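Local coordinates for immune protein (Enterobacter cloacae, PDB 6D7Y) that probably protects the cell that makes it by binding and neutralising the toxic C-terminal tip of a CdiA protein of contact-dependent growth inhibition, at residues L4-F9 with G134-S139; V83-L88 with V96-Y101. One frame throughout, in Å; residues are numbered along the deposited sequence.

From the N terminus the chain runs at once into strand 3-10, which holds 4-9, and then through two helices and two strands to 83-88. The next strand turns straight back, so interaction 2 closes a short hairpin loop between strands 78-90 and 93-102. Helix 105-126 and strand 130-135 follow, and only there does interaction 1 close its wide loop, bringing 134-139 back beside 4-9. Interaction 2 is thus nested inside interaction 1. Both belong to one antiparallel sheet in which strand 3-10 lies between 93-102 and 130-135; the probable hydrogen bonds Phe5 N to Phe100 O and Phe9 N to Val96 O join the two contacts.

Interaction 1 (L4-F9 with G134-S139); sequences LFEVIF and GLEPAS
Glu6 and Gly134 form an antiparallel hydrogen-bonded pair where strand 3-10, inside the sheet, meets the end of strand 130-135. Glu6 N reaches Gly134 O at 2.9 Å and Gly134 N returns to Glu6 O at 3.0 Å. Two residues on, Glu136 N bonds to Leu4 O, just past the strand's end at Leu135; the peptide bond before Pro137 is cis. The tight part lies round the Glu6 side chain. With CG between the backbone N and carbonyl carbon (chi1 78°) and the rest extended, it spans to the departing loop; CG presses on Ala138 CB at 3.3 Å, and Ile8 CG1 meets the same methyl. On the face of the sheet away from Glu6, the Phe5 ring has Gly134 O at its edge and CE1 4.0 Å from Leu135 CD1, while Phe105 packs edge-to-face with it. The looser, solvent side is that of Glu136, whose OE1 merely lies 3.6 Å from Leu4 CD2. Glu6 OE2 is gripped twice: a water donates to it and accepts from Ser139 N, and Ala138 N binds its anti lone pair at 2.7 Å.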
ATOM      1  N   LEU B   4      -5.837  13.329   2.929  1.00 21.58           N
ATOM      2  CA  LEU B   4      -5.124  12.214   2.377  1.00 21.04           C
ATOM      3  C   LEU B   4      -4.964  11.162   3.491  1.00 20.25           C
ATOM      4  O   LEU B   4      -4.447  11.484   4.588  1.00 19.47           O
ATOM      5  CB  LEU B   4      -3.750  12.634   1.874  1.00 21.43           C
ATOM      6  CG  LEU B   4      -2.961  11.531   1.159  1.00 21.78           C
ATOM      7  CD1 LEU B   4      -3.722  10.909  -0.001  1.00 22.60           C
ATOM      8  CD2 LEU B   4      -1.652  12.119   0.647  1.00 22.57           C
ATOM      9  N   PHE B   5      -5.414   9.941   3.201  1.00 19.66           N
ATOM     10  CA  PHE B   5      -5.303   8.824   4.139  1.00 19.48           C
ATOM     11  C   PHE B   5      -4.379   7.769   3.575  1.00 19.81           C
ATOM     12  O   PHE B   5      -4.081   7.761   2.383  1.00 19.83           O
ATOM     13  CB  PHE B   5      -6.664   8.224   4.460  1.00 19.54           C
ATOM     14  CG  PHE B   5      -7.587   9.169   5.182  1.00 19.55           C
ATOM     15  CD1 PHE B   5      -7.573   9.268   6.556  1.00 19.39           C
ATOM     16  CD2 PHE B   5      -8.433   9.996   4.471  1.00 20.10           C
ATOM     17  CE1 PHE B   5      -8.381  10.172   7.235  1.00 19.61           C
ATOM     18  CE2 PHE B   5      -9.263  10.886   5.146  1.00 20.61           C
ATOM     19  CZ  PHE B   5      -9.246  10.977   6.518  1.00 20.29           C
ATOM     20  N   GLU B   6      -3.877   6.883   4.431  1.00 20.08           N
ATOM     21  CA  GLU B   6      -3.046   5.841   3.911  1.00 21.30           C
ATOM     22  C   GLU B   6      -3.041   4.599   4.795  1.00 20.50           C
ATOM     23  O   GLU B   6      -3.343   4.667   5.978  1.00 19.76           O
ATOM     24  CB  GLU B   6      -1.598   6.310   3.637  1.00 23.66           C
ATOM     25  CG  GLU B   6      -0.709   6.422   4.829  1.00 25.51           C
ATOM     26  CD  GLU B   6       0.718   6.921   4.532  1.00 27.24           C
ATOM     27  OE1 GLU B   6       1.259   6.781   3.403  1.00 29.24           O
ATOM     28  OE2 GLU B   6       1.315   7.456   5.481  1.00 26.86           O
ATOM     29  N   VAL B   7      -2.778   3.470   4.157  1.00 20.77           N
ATOM     30  CA  VAL B   7      -2.610   2.195   4.853  1.00 21.09           C
ATOM     31  C   VAL B   7      -1.235   1.700   4.437  1.00 21.56           C
ATOM     32  O   VAL B   7      -0.799   1.902   3.298  1.00 20.78           O
ATOM     33  CB  VAL B   7      -3.713   1.149   4.598  1.00 21.97           C
ATOM     34  CG1 VAL B   7      -5.060   1.664   5.074  1.00 21.72           C
ATOM     35  CG2 VAL B   7      -3.767   0.726   3.139  1.00 22.57           C
ATOM     36  N   ILE B   8      -0.554   1.030   5.369  1.00 21.87           N
ATOM     37  CA  ILE B   8       0.791   0.566   5.146  1.00 23.09           C
ATOM     38  C   ILE B   8       1.009  -0.887   5.557  1.00 24.13           C
ATOM     39  O   ILE B   8       0.543  -1.303   6.635  1.00 23.84           O
ATOM     40  CB  ILE B   8       1.787   1.357   6.060  1.00 23.54           C
ATOM     41  CG1 ILE B   8       1.703   2.883   5.863  1.00 23.09           C
ATOM     42  CG2 ILE B   8       3.224   0.895   5.843  1.00 24.51           C
ATOM     43  CD1 ILE B   8       2.178   3.385   4.560  1.00 23.54           C
ATOM     44  N   PHE B   9       1.690  -1.639   4.683  1.00 25.31           N
ATOM     45  CA  PHE B   9       2.152  -3.008   4.995  1.00 27.56           C
ATOM     46  C   PHE B   9       3.625  -2.730   5.338  1.00 28.25           C
ATOM     47  O   PHE B   9       4.427  -2.431   4.447  1.00 27.49           O
ATOM     48  CB  PHE B   9       2.091  -3.944   3.801  1.00 28.97           C
ATOM     49  CG  PHE B   9       0.711  -4.202   3.247  1.00 29.24           C
ATOM     50  CD1 PHE B   9       0.198  -3.405   2.232  1.00 29.30           C
ATOM     51  CD2 PHE B   9      -0.042  -5.293   3.680  1.00 30.72           C
ATOM     52  CE1 PHE B   9      -1.050  -3.670   1.684  1.00 29.87           C
ATOM     53  CE2 PHE B   9      -1.295  -5.560   3.139  1.00 31.05           C
ATOM     54  CZ  PHE B   9      -1.796  -4.745   2.131  1.00 30.51           C
ATOM     55  N   GLY B 134      -4.175   5.276   8.757  1.00 17.93           N
ATOM     56  CA  GLY B 134      -4.480   6.517   9.411  1.00 18.33           C
ATOM     57  C   GLY B 134      -4.450   7.712   8.492  1.00 17.74           C
ATOM     58  O   GLY B 134      -4.266   7.571   7.266  1.00 18.14           O
ATOM     59  N   LEU B 135      -4.640   8.878   9.097  1.00 17.92           N
ATOM     60  CA  LEU B 135      -4.504  10.147   8.380  1.00 19.17           C
ATOM     61  C   LEU B 135      -3.040  10.177   7.974  1.00 20.55           C
ATOM     62  O   LEU B 135      -2.166   9.717   8.726  1.00 18.71           O
ATOM     63  CB  LEU B 135      -4.781  11.299   9.330  1.00 19.43           C
ATOM     64  CG  LEU B 135      -4.608  12.701   8.774  1.00 19.37           C
ATOM     65  CD1 LEU B 135      -5.675  13.016   7.736  1.00 20.14           C
ATOM     66  CD2 LEU B 135      -4.704  13.654   9.944  1.00 20.71           C
ATOM     67  N   GLU B 136      -2.743  10.671   6.783  1.00 21.52           N
ATOM     68  CA  GLU B 136      -1.342  10.719   6.340  1.00 25.11           C
ATOM     69  C   GLU B 136      -0.527  11.675   7.255  1.00 24.53           C
ATOM     70  O   GLU B 136      -1.056  12.714   7.644  1.00 28.83           O
ATOM     71  CB  GLU B 136      -1.299  11.032   4.818  1.00 29.50           C
ATOM     72  CG  GLU B 136       0.077  11.198   4.182  1.00 33.00           C
ATOM     73  CD  GLU B 136       0.495  12.640   3.907  1.00 34.65           C
ATOM     74  OE1 GLU B 136      -0.364  13.560   3.740  1.00 34.12           O
ATOM     75  OE2 GLU B 136       1.710  12.842   3.725  1.00 41.48           O
ATOM     76  N   PRO B 137       0.665  11.283   7.752  1.00 23.85           N
ATOM     77  CA  PRO B 137       1.277   9.979   7.528  1.00 23.30           C
ATOM     78  C   PRO B 137       0.757   8.935   8.536  1.00 21.04           C
ATOM     79  O   PRO B 137       0.653   9.221   9.726  1.00 20.41           O
ATOM     80  CB  PRO B 137       2.750  10.258   7.770  1.00 24.50           C
ATOM     81  CG  PRO B 137       2.748  11.256   8.862  1.00 24.84           C
ATOM     82  CD  PRO B 137       1.487  12.089   8.673  1.00 24.06           C
ATOM     83  N   ALA B 138       0.460   7.735   8.041  1.00 20.00           N
ATOM     84  CA  ALA B 138      -0.080   6.658   8.863  1.00 20.24           C
ATOM     85  C   ALA B 138       0.858   6.246   9.975  1.00 21.23           C
ATOM     86  O   ALA B 138       0.409   5.707  10.978  1.00 21.77           O
ATOM     87  CB  ALA B 138      -0.457   5.467   8.006  1.00 20.76           C
ATOM     88  N   SER B 139       2.151   6.499   9.799  1.00 21.53           N
ATOM     89  CA  SER B 139       3.149   6.196  10.849  1.00 23.18           C
ATOM     90  C   SER B 139       2.821   6.912  12.180  1.00 23.04           C
ATOM     91  O   SER B 139       3.184   6.430  13.258  1.00 22.79           O
ATOM     92  CB  SER B 139       4.534   6.624  10.394  1.00 24.55           C
ATOM     93  OG  SER B 139       4.567   8.018  10.154  1.00 25.61           O
TER
HETATM   94  O   HOH W   1       3.468   6.836   7.036  1.00 26.77           O

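Interaction 2 (V83-L88 with V96-Y101); sequences VLLRVL and VGLCFY
Leu85 and Leu98 sit opposite each other as a non-hydrogen-bonded pair, their side chains side by side on the face that also carries Val87 and Val96. The Leu85 side chain leaves CB with CG anti to the backbone N (chi1 178°); CB and CG make no close approach to 96-101, and the touching is left to the tip. There Leu85 CD1 lies 3.5 Å from Gly97 O. Leu85 CD1 also meets Leu98 CD1 at 3.7 Å and Val96 CG1, so one methyl touches the two side chains that flank Gly97 on this face. Val83 CG1 also reaches Leu98, crossing to its CB at 3.7 Å. Helix 17-25 covers Val87 and Val96, and helix 105-126 covers Leu98 and Phe100. On the reverse face Arg86 CD rests on Cys99 SG at 3.8 Å, and the chain then bends at chi3 (76°), leading the guanidinium away from the strand. Between the two faces, Leu84 with Cys99 and Arg86 with Gly97 each exchange two backbone hydrogen bonds. The succession of hydrogen-bonded and non-hydrogen-bonded pairs is that of antiparallel strands, and the short turn between 78-90 and 93-102 makes them a beta hairpin among the inner strands of the sheet.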
ATOM      1  N   VAL B  83      -5.816   5.448  -6.260  1.00 28.39           N
ATOM      2  CA  VAL B  83      -4.887   5.178  -5.161  1.00 27.45           C
ATOM      3  C   VAL B  83      -3.448   5.266  -5.658  1.00 27.29           C
ATOM      4  O   VAL B  83      -3.146   4.872  -6.820  1.00 29.67           O
ATOM      5  CB  VAL B  83      -5.134   3.760  -4.616  1.00 27.75           C
ATOM      6  CG1 VAL B  83      -4.105   3.371  -3.550  1.00 27.77           C
ATOM      7  CG2 VAL B  83      -6.554   3.643  -4.093  1.00 29.03           C
ATOM      8  N   LEU B  84      -2.579   5.830  -4.821  1.00 25.05           N
ATOM      9  CA  LEU B  84      -1.148   5.897  -5.108  1.00 24.80           C
ATOM     10  C   LEU B  84      -0.505   4.736  -4.332  1.00 24.88           C
ATOM     11  O   LEU B  84      -0.592   4.724  -3.134  1.00 23.68           O
ATOM     12  CB  LEU B  84      -0.542   7.205  -4.606  1.00 25.10           C
ATOM     13  CG  LEU B  84       0.985   7.374  -4.720  1.00 25.95           C
ATOM     14  CD1 LEU B  84       1.474   7.289  -6.158  1.00 28.09           C
ATOM     15  CD2 LEU B  84       1.432   8.685  -4.082  1.00 26.07           C
ATOM     16  N   LEU B  85       0.105   3.789  -5.040  1.00 25.11           N
ATOM     17  CA  LEU B  85       0.774   2.645  -4.432  1.00 25.70           C
ATOM     18  C   LEU B  85       2.229   3.009  -4.339  1.00 26.25           C
ATOM     19  O   LEU B  85       2.835   3.404  -5.362  1.00 25.83           O
ATOM     20  CB  LEU B  85       0.625   1.431  -5.317  1.00 28.55           C
ATOM     21  CG  LEU B  85       1.300   0.133  -4.878  1.00 30.78           C
ATOM     22  CD1 LEU B  85       0.641  -0.376  -3.626  1.00 32.07           C
ATOM     23  CD2 LEU B  85       1.209  -0.884  -5.999  1.00 34.69           C
ATOM     24  N   ARG B  86       2.813   2.856  -3.145  1.00 24.99           N
ATOM     25  CA  ARG B  86       4.205   3.203  -2.917  1.00 26.62           C
ATOM     26  C   ARG B  86       4.954   1.960  -2.442  1.00 27.77           C
ATOM     27  O   ARG B  86       4.464   1.254  -1.570  1.00 27.25           O
ATOM     28  CB  ARG B  86       4.308   4.271  -1.832  1.00 26.94           C
ATOM     29  CG  ARG B  86       3.541   5.527  -2.144  1.00 28.98           C
ATOM     30  CD  ARG B  86       3.655   6.610  -1.082  1.00 30.37           C
ATOM     31  NE  ARG B  86       4.928   7.346  -1.092  1.00 32.16           N
ATOM     32  CZ  ARG B  86       5.868   7.356  -0.136  1.00 32.23           C
ATOM     33  NH1 ARG B  86       5.743   6.699   1.015  1.00 35.17           N
ATOM     34  NH2 ARG B  86       6.956   8.094  -0.329  1.00 33.09           N
ATOM     35  N   VAL B  87       6.114   1.703  -3.039  1.00 28.56           N
ATOM     36  CA  VAL B  87       6.940   0.567  -2.656  1.00 29.46           C
ATOM     37  C   VAL B  87       8.295   1.162  -2.367  1.00 30.27           C
ATOM     38  O   VAL B  87       8.878   1.819  -3.223  1.00 29.66           O
ATOM     39  CB  VAL B  87       7.020  -0.471  -3.772  1.00 31.56           C
ATOM     40  CG1 VAL B  87       7.767  -1.710  -3.274  1.00 31.27           C
ATOM     41  CG2 VAL B  87       5.625  -0.836  -4.269  1.00 31.05           C
ATOM     42  N   LEU B  88       8.826   0.926  -1.170  1.00 32.44           N
ATOM     43  CA  LEU B  88      10.097   1.526  -0.819  1.00 34.82           C
ATOM     44  C   LEU B  88      11.002   0.585  -0.079  1.00 34.03           C
ATOM     45  O   LEU B  88      10.534  -0.161   0.756  1.00 32.33           O
ATOM     46  CB  LEU B  88       9.862   2.796   0.015  1.00 37.89           C
ATOM     47  CG  LEU B  88       9.020   2.796   1.288  1.00 40.24           C
ATOM     48  CD1 LEU B  88       9.742   2.250   2.494  1.00 44.86           C
ATOM     49  CD2 LEU B  88       8.624   4.219   1.652  1.00 41.13           C
ATOM     50  N   VAL B  96       5.045  -1.375   1.695  1.00 26.92           N
ATOM     51  CA  VAL B  96       4.122  -1.205   0.583  1.00 25.81           C
ATOM     52  C   VAL B  96       3.016  -0.327   1.154  1.00 24.02           C
ATOM     53  O   VAL B  96       2.420  -0.663   2.164  1.00 24.71           O
ATOM     54  CB  VAL B  96       3.577  -2.547   0.077  1.00 28.02           C
ATOM     55  CG1 VAL B  96       2.514  -2.332  -0.980  1.00 28.54           C
ATOM     56  CG2 VAL B  96       4.722  -3.420  -0.451  1.00 29.61           C
ATOM     57  N   GLY B  97       2.747   0.829   0.539  1.00 25.31           N
ATOM     58  CA  GLY B  97       1.736   1.696   1.057  1.00 23.48           C
ATOM     59  C   GLY B  97       0.761   2.114   0.001  1.00 23.66           C
ATOM     60  O   GLY B  97       1.113   2.133  -1.166  1.00 23.59           O
ATOM     61  N   LEU B  98      -0.464   2.384   0.436  1.00 23.08           N
ATOM     62  CA  LEU B  98      -1.557   2.857  -0.433  1.00 24.48           C
ATOM     63  C   LEU B  98      -2.074   4.175   0.109  1.00 23.26           C
ATOM     64  O   LEU B  98      -2.567   4.219   1.243  1.00 21.18           O
ATOM     65  CB  LEU B  98      -2.709   1.852  -0.489  1.00 25.68           C
ATOM     66  CG  LEU B  98      -2.502   0.553  -1.281  1.00 28.68           C
ATOM     67  CD1 LEU B  98      -1.491  -0.371  -0.618  1.00 29.24           C
ATOM     68  CD2 LEU B  98      -3.832  -0.179  -1.413  1.00 30.53           C
ATOM     69  N   CYS B  99      -2.039   5.242  -0.712  1.00 23.50           N
ATOM     70  CA  CYS B  99      -2.487   6.571  -0.271  1.00 23.26           C
ATOM     71  C   CYS B  99      -3.673   6.955  -1.140  1.00 23.53           C
ATOM     72  O   CYS B  99      -3.625   6.724  -2.351  1.00 23.56           O
ATOM     73  CB  CYS B  99      -1.385   7.616  -0.480  1.00 26.01           C
ATOM     74  SG  CYS B  99       0.165   7.222   0.357  1.00 33.67           S
ATOM     75  N   PHE B 100      -4.701   7.525  -0.520  1.00 22.42           N
ATOM     76  CA  PHE B 100      -5.951   7.930  -1.191  1.00 24.85           C
ATOM     77  C   PHE B 100      -6.678   9.033  -0.427  1.00 23.09           C
ATOM     78  O   PHE B 100      -6.615   9.098   0.799  1.00 21.85           O
ATOM     79  CB  PHE B 100      -6.880   6.721  -1.329  1.00 27.23           C
ATOM     80  CG  PHE B 100      -7.172   6.032  -0.018  1.00 28.72           C
ATOM     81  CD1 PHE B 100      -6.323   5.057   0.464  1.00 28.73           C
ATOM     82  CD2 PHE B 100      -8.299   6.365   0.725  1.00 29.06           C
ATOM     83  CE1 PHE B 100      -6.583   4.424   1.674  1.00 30.69           C
ATOM     84  CE2 PHE B 100      -8.575   5.743   1.920  1.00 29.91           C
ATOM     85  CZ  PHE B 100      -7.716   4.780   2.414  1.00 29.37           C
ATOM     86  N   TYR B 101      -7.349   9.937  -1.146  1.00 23.57           N
ATOM     87  CA  TYR B 101      -8.098  10.979  -0.464  1.00 23.74           C
ATOM     88  C   TYR B 101      -9.496  10.491  -0.102  1.00 25.78           C
ATOM     89  O   TYR B 101     -10.037   9.585  -0.757  1.00 27.59           O
ATOM     90  CB  TYR B 101      -8.230  12.257  -1.347  1.00 25.20           C
ATOM     91  CG  TYR B 101      -6.947  13.025  -1.500  1.00 25.19           C
ATOM     92  CD1 TYR B 101      -6.043  12.722  -2.512  1.00 27.78           C
ATOM     93  CD2 TYR B 101      -6.626  14.063  -0.632  1.00 25.25           C
ATOM     94  CE1 TYR B 101      -4.851  13.436  -2.653  1.00 28.03           C
ATOM     95  CE2 TYR B 101      -5.448  14.775  -0.760  1.00 25.75           C
ATOM     96  CZ  TYR B 101      -4.556  14.455  -1.759  1.00 27.02           C
ATOM     97  OH  TYR B 101      -3.386  15.172  -1.893  1.00 28.79           O
TER